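Local coordinates for protein aerobactin synthase IucC (Klebsiella pneumoniae, PDB 6CN7) that probably catalyses the ATP-dependent attachment of a second N-acetyl-N-hydroxylysine to a citrate-based intermediate, the step that completes the siderophore aerobactin, at residues W61-A64 with Q65-R68; W353-P357 with C358-K362. The protein carries 5 engineered substitutions. One frame throughout, in Å; residues are numbered along the deposited sequence.

Contact 1 of 2, residues W61-A64 with Q65-R68; sequences WIDA and QTLR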
ATOM      1  N   TRP A  61      25.966  27.944  12.292  1.00 47.93           N
ATOM      2  CA  TRP A  61      26.703  26.724  11.964  1.00 47.07           C
ATOM      3  C   TRP A  61      26.933  25.989  13.278  1.00 44.98           C
ATOM      4  O   TRP A  61      27.862  26.307  14.023  1.00 49.24           O
ATOM      5  CB  TRP A  61      28.022  27.038  11.268  1.00 48.79           C
ATOM      6  CG  TRP A  61      27.907  28.000  10.129  1.00 50.89           C
ATOM      7  CD1 TRP A  61      26.780  28.319   9.428  1.00 48.67           C
ATOM      8  CD2 TRP A  61      28.966  28.777   9.561  1.00 50.04           C
ATOM      9  NE1 TRP A  61      27.074  29.248   8.461  1.00 47.85           N
ATOM     10  CE2 TRP A  61      28.410  29.545   8.522  1.00 48.49           C
ATOM     11  CE3 TRP A  61      30.333  28.896   9.834  1.00 49.51           C
ATOM     12  CZ2 TRP A  61      29.172  30.422   7.752  1.00 49.34           C
ATOM     13  CZ3 TRP A  61      31.088  29.767   9.069  1.00 49.97           C
ATOM     14  CH2 TRP A  61      30.507  30.518   8.040  1.00 50.67           C
ATOM     15  N   ILE A  62      26.084  25.009  13.561  1.00 45.25           N
ATOM     16  CA  ILE A  62      26.103  24.311  14.841  1.00 47.22           C
ATOM     17  C   ILE A  62      27.053  23.123  14.756  1.00 47.48           C
ATOM     18  O   ILE A  62      26.999  22.339  13.802  1.00 50.40           O
ATOM     19  CB  ILE A  62      24.685  23.864  15.235  1.00 46.38           C
ATOM     20  CG1 ILE A  62      23.822  25.099  15.526  1.00 47.35           C
ATOM     21  CG2 ILE A  62      24.726  22.916  16.442  1.00 49.16           C
ATOM     22  CD1 ILE A  62      22.381  24.794  15.897  1.00 51.49           C
ATOM     23  N   ASP A  63      27.930  22.997  15.752  1.00 50.51           N
ATOM     24  CA  ASP A  63      28.778  21.817  15.897  1.00 49.32           C
ATOM     25  C   ASP A  63      27.970  20.731  16.596  1.00 47.70           C
ATOM     26  O   ASP A  63      27.729  20.806  17.806  1.00 49.86           O
ATOM     27  CB  ASP A  63      30.044  22.162  16.678  1.00 50.47           C
ATOM     28  CG  ASP A  63      30.990  20.981  16.817  1.00 57.57           C
ATOM     29  OD1 ASP A  63      30.600  19.848  16.459  1.00 58.37           O
ATOM     30  OD2 ASP A  63      32.132  21.188  17.283  1.00 59.05           O
ATOM     31  N   ALA A  64      27.562  19.712  15.835  1.00 46.72           N
ATOM     32  CA  ALA A  64      26.615  18.726  16.348  1.00 48.72           C
ATOM     33  C   ALA A  64      27.162  17.966  17.552  1.00 49.35           C
ATOM     34  O   ALA A  64      26.382  17.485  18.382  1.00 53.94           O
ATOM     35  CB  ALA A  64      26.232  17.748  15.238  1.00 39.81           C
ATOM     36  N   GLN A  65      28.486  17.842  17.671  1.00 53.64           N
ATOM     37  CA  GLN A  65      29.049  17.073  18.777  1.00 62.03           C
ATOM     38  C   GLN A  65      28.873  17.783  20.113  1.00 60.61           C
ATOM     39  O   GLN A  65      28.836  17.126  21.160  1.00 61.65           O
ATOM     40  CB  GLN A  65      30.531  16.789  18.525  1.00 69.54           C
ATOM     41  CG  GLN A  65      30.784  15.686  17.512  1.00 77.52           C
ATOM     42  CD  GLN A  65      30.262  14.339  17.978  1.00 87.27           C
ATOM     43  OE1 GLN A  65      30.439  13.959  19.138  1.00 93.42           O
ATOM     44  NE2 GLN A  65      29.605  13.615  17.079  1.00 86.26           N
ATOM     45  N   THR A  66      28.759  19.111  20.106  1.00 59.19           N
ATOM     46  CA  THR A  66      28.622  19.868  21.343  1.00 57.79           C
ATOM     47  C   THR A  66      27.194  19.906  21.873  1.00 56.49           C
ATOM     48  O   THR A  66      26.978  20.422  22.974  1.00 60.61           O
ATOM     49  CB  THR A  66      29.115  21.303  21.135  1.00 59.27           C
ATOM     50  OG1 THR A  66      28.243  21.985  20.223  1.00 60.86           O
ATOM     51  CG2 THR A  66      30.533  21.311  20.577  1.00 59.38           C
ATOM     52  N   LEU A  67      26.224  19.377  21.130  1.00 56.23           N
ATOM     53  CA  LEU A  67      24.827  19.492  21.531  1.00 53.04           C
ATOM     54  C   LEU A  67      24.594  18.869  22.901  1.00 52.77           C
ATOM     55  O   LEU A  67      25.021  17.741  23.168  1.00 47.21           O
ATOM     56  CB  LEU A  67      23.924  18.829  20.489  1.00 47.23           C
ATOM     57  CG  LEU A  67      23.662  19.641  19.218  1.00 44.78           C
ATOM     58  CD1 LEU A  67      22.984  18.775  18.172  1.00 44.62           C
ATOM     59  CD2 LEU A  67      22.811  20.869  19.519  1.00 44.70           C
ATOM     60  N   ARG A  68      23.903  19.612  23.765  1.00 56.19           N
ATOM     61  CA  ARG A  68      23.526  19.148  25.092  1.00 60.99           C
ATOM     62  C   ARG A  68      22.091  19.562  25.380  1.00 59.44           C
ATOM     63  O   ARG A  68      21.703  20.703  25.115  1.00 56.49           O
ATOM     64  CB  ARG A  68      24.434  19.730  26.180  1.00 69.13           C
ATOM     65  CG  ARG A  68      25.881  19.314  26.092  1.00 76.96           C
ATOM     66  CD  ARG A  68      26.065  17.862  26.491  1.00 85.41           C
ATOM     67  NE  ARG A  68      27.479  17.506  26.548  1.00 90.85           N
ATOM     68  CZ  ARG A  68      28.195  17.094  25.507  1.00 90.23           C
ATOM     69  NH1 ARG A  68      27.635  16.978  24.309  1.00 86.67           N
ATOM     70  NH2 ARG A  68      29.477  16.799  25.664  1.00 92.85           N
TER

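Contact 2 of 2, residues W353-P357 with C358-K362; sequences WRENP and CRWLK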
ATOM      1  N   TRP A 353       8.134  12.748 -20.817  1.00 60.53           N
ATOM      2  CA  TRP A 353       9.475  12.380 -21.247  1.00 59.02           C
ATOM      3  C   TRP A 353      10.359  13.619 -21.238  1.00 61.27           C
ATOM      4  O   TRP A 353       9.992  14.654 -21.806  1.00 62.35           O
ATOM      5  CB  TRP A 353       9.448  11.748 -22.638  1.00 55.40           C
ATOM      6  CG  TRP A 353       8.715  10.442 -22.673  1.00 60.85           C
ATOM      7  CD1 TRP A 353       7.387  10.252 -22.931  1.00 65.78           C
ATOM      8  CD2 TRP A 353       9.267   9.140 -22.434  1.00 62.28           C
ATOM      9  NE1 TRP A 353       7.080   8.913 -22.870  1.00 65.84           N
ATOM     10  CE2 TRP A 353       8.216   8.209 -22.567  1.00 63.48           C
ATOM     11  CE3 TRP A 353      10.547   8.671 -22.123  1.00 62.10           C
ATOM     12  CZ2 TRP A 353       8.405   6.840 -22.399  1.00 61.72           C
ATOM     13  CZ3 TRP A 353      10.733   7.309 -21.957  1.00 61.54           C
ATOM     14  CH2 TRP A 353       9.669   6.410 -22.095  1.00 62.34           C
ATOM     15  N   ARG A 354      11.512  13.513 -20.585  1.00 60.58           N
ATOM     16  CA  ARG A 354      12.421  14.634 -20.407  1.00 59.60           C
ATOM     17  C   ARG A 354      13.757  14.348 -21.074  1.00 58.75           C
ATOM     18  O   ARG A 354      14.178  13.195 -21.204  1.00 59.65           O
ATOM     19  CB  ARG A 354      12.662  14.935 -18.929  1.00 65.17           C
ATOM     20  CG  ARG A 354      11.600  15.795 -18.283  1.00 73.44           C
ATOM     21  CD  ARG A 354      12.071  16.244 -16.918  1.00 77.88           C
ATOM     22  NE  ARG A 354      11.072  17.031 -16.208  1.00 84.51           N
ATOM     23  CZ  ARG A 354      11.205  17.430 -14.948  1.00 91.21           C
ATOM     24  NH1 ARG A 354      10.247  18.145 -14.373  1.00 97.48           N
ATOM     25  NH2 ARG A 354      12.293  17.110 -14.260  1.00 88.54           N
ATOM     26  N   GLU A 355      14.421  15.423 -21.481  1.00 59.73           N
ATOM     27  CA  GLU A 355      15.720  15.337 -22.130  1.00 64.45           C
ATOM     28  C   GLU A 355      16.804  15.105 -21.084  1.00 63.65           C
ATOM     29  O   GLU A 355      16.940  15.886 -20.136  1.00 61.47           O
ATOM     30  CB  GLU A 355      15.981  16.619 -22.916  1.00 67.13           C
ATOM     31  CG  GLU A 355      16.926  16.467 -24.081  1.00 71.62           C
ATOM     32  CD  GLU A 355      16.976  17.713 -24.941  1.00 79.10           C
ATOM     33  OE1 GLU A 355      16.186  18.643 -24.682  1.00 80.48           O
ATOM     34  OE2 GLU A 355      17.806  17.762 -25.872  1.00 83.30           O
ATOM     35  N   ASN A 356      17.563  14.027 -21.249  1.00 67.13           N
ATOM     36  CA  ASN A 356      18.677  13.712 -20.363  1.00 73.27           C
ATOM     37  C   ASN A 356      19.881  14.588 -20.716  1.00 71.99           C
ATOM     38  O   ASN A 356      20.122  14.858 -21.894  1.00 76.42           O
ATOM     39  CB  ASN A 356      19.042  12.230 -20.492  1.00 80.55           C
ATOM     40  CG  ASN A 356      20.157  11.799 -19.551  1.00 89.36           C
ATOM     41  OD1 ASN A 356      21.145  12.506 -19.362  1.00 93.05           O
ATOM     42  ND2 ASN A 356      20.010  10.612 -18.975  1.00 92.40           N
ATOM     43  N   PRO A 357      20.643  15.058 -19.722  1.00 69.88           N
ATOM     44  CA  PRO A 357      21.834  15.863 -20.041  1.00 67.30           C
ATOM     45  C   PRO A 357      22.749  15.248 -21.089  1.00 68.99           C
ATOM     46  O   PRO A 357      23.318  15.985 -21.905  1.00 67.49           O
ATOM     47  CB  PRO A 357      22.532  15.977 -18.680  1.00 65.72           C
ATOM     48  CG  PRO A 357      21.415  15.977 -17.705  1.00 65.21           C
ATOM     49  CD  PRO A 357      20.357  15.062 -18.275  1.00 68.33           C
ATOM     50  N   CYS A 358      22.906  13.922 -21.101  1.00 71.32           N
ATOM     51  CA  CYS A 358      23.882  13.296 -21.988  1.00 77.64           C
ATOM     52  C   CYS A 358      23.660  13.661 -23.450  1.00 77.97           C
ATOM     53  O   CYS A 358      24.593  13.548 -24.253  1.00 74.35           O
ATOM     54  CB  CYS A 358      23.844  11.775 -21.830  1.00 86.35           C
ATOM     55  SG  CYS A 358      22.545  10.965 -22.784  1.00 95.58           S
ATOM     56  N   ARG A 359      22.451  14.090 -23.815  1.00 79.89           N
ATOM     57  CA  ARG A 359      22.208  14.544 -25.181  1.00 84.38           C
ATOM     58  C   ARG A 359      23.095  15.732 -25.536  1.00 80.90           C
ATOM     59  O   ARG A 359      23.616  15.815 -26.654  1.00 86.24           O
ATOM     60  CB  ARG A 359      20.732  14.905 -25.354  1.00 89.01           C
ATOM     61  CG  ARG A 359      19.908  13.821 -26.049  1.00 93.21           C
ATOM     62  CD  ARG A 359      18.460  13.802 -25.576  1.00 92.68           C
ATOM     63  NE  ARG A 359      17.531  14.296 -26.593  1.00 93.60           N
ATOM     64  CZ  ARG A 359      16.877  13.523 -27.455  1.00 93.40           C
ATOM     65  NH1 ARG A 359      17.041  12.206 -27.442  1.00 93.03           N
ATOM     66  NH2 ARG A 359      16.051  14.070 -28.339  1.00 91.70           N
ATOM     67  N   TRP A 360      23.284  16.656 -24.597  1.00 75.67           N
ATOM     68  CA  TRP A 360      23.990  17.903 -24.858  1.00 74.74           C
ATOM     69  C   TRP A 360      25.419  17.918 -24.328  1.00 75.50           C
ATOM     70  O   TRP A 360      26.125  18.909 -24.532  1.00 78.09           O
ATOM     71  CB  TRP A 360      23.210  19.075 -24.251  1.00 74.19           C
ATOM     72  CG  TRP A 360      21.917  19.356 -24.951  1.00 81.27           C
ATOM     73  CD1 TRP A 360      20.691  18.838 -24.650  1.00 82.96           C
ATOM     74  CD2 TRP A 360      21.721  20.222 -26.076  1.00 87.23           C
ATOM     75  NE1 TRP A 360      19.745  19.329 -25.517  1.00 87.90           N
ATOM     76  CE2 TRP A 360      20.351  20.181 -26.402  1.00 90.63           C
ATOM     77  CE3 TRP A 360      22.571  21.029 -26.838  1.00 90.77           C
ATOM     78  CZ2 TRP A 360      19.812  20.914 -27.457  1.00 94.94           C
ATOM     79  CZ3 TRP A 360      22.034  21.756 -27.885  1.00 95.69           C
ATOM     80  CH2 TRP A 360      20.667  21.693 -28.184  1.00 96.88           C
ATOM     81  N   LEU A 361      25.867  16.853 -23.668  1.00 75.12           N
ATOM     82  CA  LEU A 361      27.172  16.851 -23.021  1.00 73.97           C
ATOM     83  C   LEU A 361      28.276  16.429 -23.981  1.00 75.30           C
ATOM     84  O   LEU A 361      28.076  15.591 -24.865  1.00 76.75           O
ATOM     85  CB  LEU A 361      27.172  15.914 -21.812  1.00 74.25           C
ATOM     86  CG  LEU A 361      26.287  16.311 -20.630  1.00 75.43           C
ATOM     87  CD1 LEU A 361      26.316  15.217 -19.575  1.00 76.24           C
ATOM     88  CD2 LEU A 361      26.718  17.644 -20.037  1.00 73.05           C
ATOM     89  N   LYS A 362      29.452  17.016 -23.788  1.00 76.60           N
ATOM     90  CA  LYS A 362      30.644  16.620 -24.521  1.00 74.78           C
ATOM     91  C   LYS A 362      31.209  15.336 -23.925  1.00 78.06           C
ATOM     92  O   LYS A 362      30.841  14.934 -22.821  1.00 78.88           O
ATOM     93  CB  LYS A 362      31.670  17.751 -24.488  1.00 75.63           C
ATOM     94  CG  LYS A 362      31.289  18.939 -25.353  1.00 82.35           C
ATOM     95  CD  LYS A 362      32.370  20.008 -25.360  1.00 88.99           C
ATOM     96  CE  LYS A 362      31.768  21.404 -25.334  1.00 93.07           C
ATOM     97  NZ  LYS A 362      30.625  21.560 -26.281  1.00 95.11           N
TER

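Contact 1 of 2, residues W61-A64 with Q65-R68
D63 and T66 close a type I beta turn, with A64 and Q65 at its corners, where the chain leaves strand 60-62, the last strand of the four-stranded antiparallel sheet near the N-terminus. The closing bond runs from T66 N to D63 O at 3.0 Å. D63 also acts through its side chain. With CG anti to the backbone N (chi1 -178°), it lies beside the carbonyl carbon, which carries the carboxylate forward to Q65, and OD1 accepts from Q65 N at 3.2 Å to make an Asx turn inside the beta turn. The donor comes from above, 44° out of the carboxylate plane. The other oxygen, OD2, lies 3.7 Å from the T66 methyl CG2, and Q65 brings its CB close to OD1.

A64 is the buried corner. Its CB faces Q14 of helix 4-25, while its carbonyl oxygen accepts a weak, 3.3 Å bond from L67 N, so that a second, weakly closed turn overlaps the first. L67 lays CB, CG and CD1 against this A64 O, CD1 coming to 3.6 Å. Its other methyl, CD2, crosses to I62 CG2 at 4.2 Å, and both side chains continue the apolar layer against helix 4-25 and F50 of strand 46-54. R13 of that helix is hydrogen-bonded to L67 O.

T66 adds a second grip on D63 O: chi1 of 67° places the hydroxyl between the backbone N and the carbonyl carbon, facing D63 O, and OG1, which is also bonded to S51 N, donates to D63 O at 2.7 Å, in the carbonyl plane.

Contact 2 of 2, residues W353-P357 with C358-K362
N356 and C358 meet in an Asx-Pro turn that carries the chain out of strand 350-355, part of the large antiparallel sheet in the IucA/IucC family region. N356 OD1 accepts a hydrogen bond from C358 N at 2.9 Å, almost straight at 172°; CG lies anti to the backbone N (chi1 -177°), which reaches the amide oxygen forward past P357. A type I beta turn surrounds it, closed by R359 N on N356 O at 3.1 Å, and an overlapping turn is closed by W360 N on P357 O at 2.8 Å. A side-chain hydrogen bond runs from W360 NE1, at the indole edge, to E355 OE2. It is bent, with OE2 tilted somewhat from the ring plane and the nitrogen 59° above the carboxylate plane; the 2.5 Å separation from NE1 to OE2 is so short that its exact value is doubtful.

Charge is gathered at E355, whose side chain extends over the turn. The same OE2 forms a salt bridge with R359 NE at 3.6 Å, at the edge of the guanidinium and in its plane, although carboxylate and guanidinium stand nearly perpendicular. R359 CD and NE also pack on E355 CG. The second carboxylate oxygen, OE1, is held by G323 N.

Apolar contact is lighter: P357 packs on L322 and L441, and its CB lies 4.0 Å from L361 CD1.

How the contacts relate
Both contacts lie where the chain leaves a strand, each with an Asx turn set in a type I turn and a second turn overlapping it, but they share no secondary-structure element. The centres of contact 1 and contact 2 lie about 41 Å apart, on opposite sides of the chain's centre. Contact 1 is partly buried: its apolar residues face helix 4-25 and strand 46-54, and its carboxylate accepts a backbone N-H of the turn. Contact 2 lies at the surface, leading from the large sheet towards strand 366-369; there an amide makes the Asx turn, while the preceding glutamate meets an arginine and an indole. Threonine doubles the turn bond in 61-68, whereas proline occupies the first corner in 353-362.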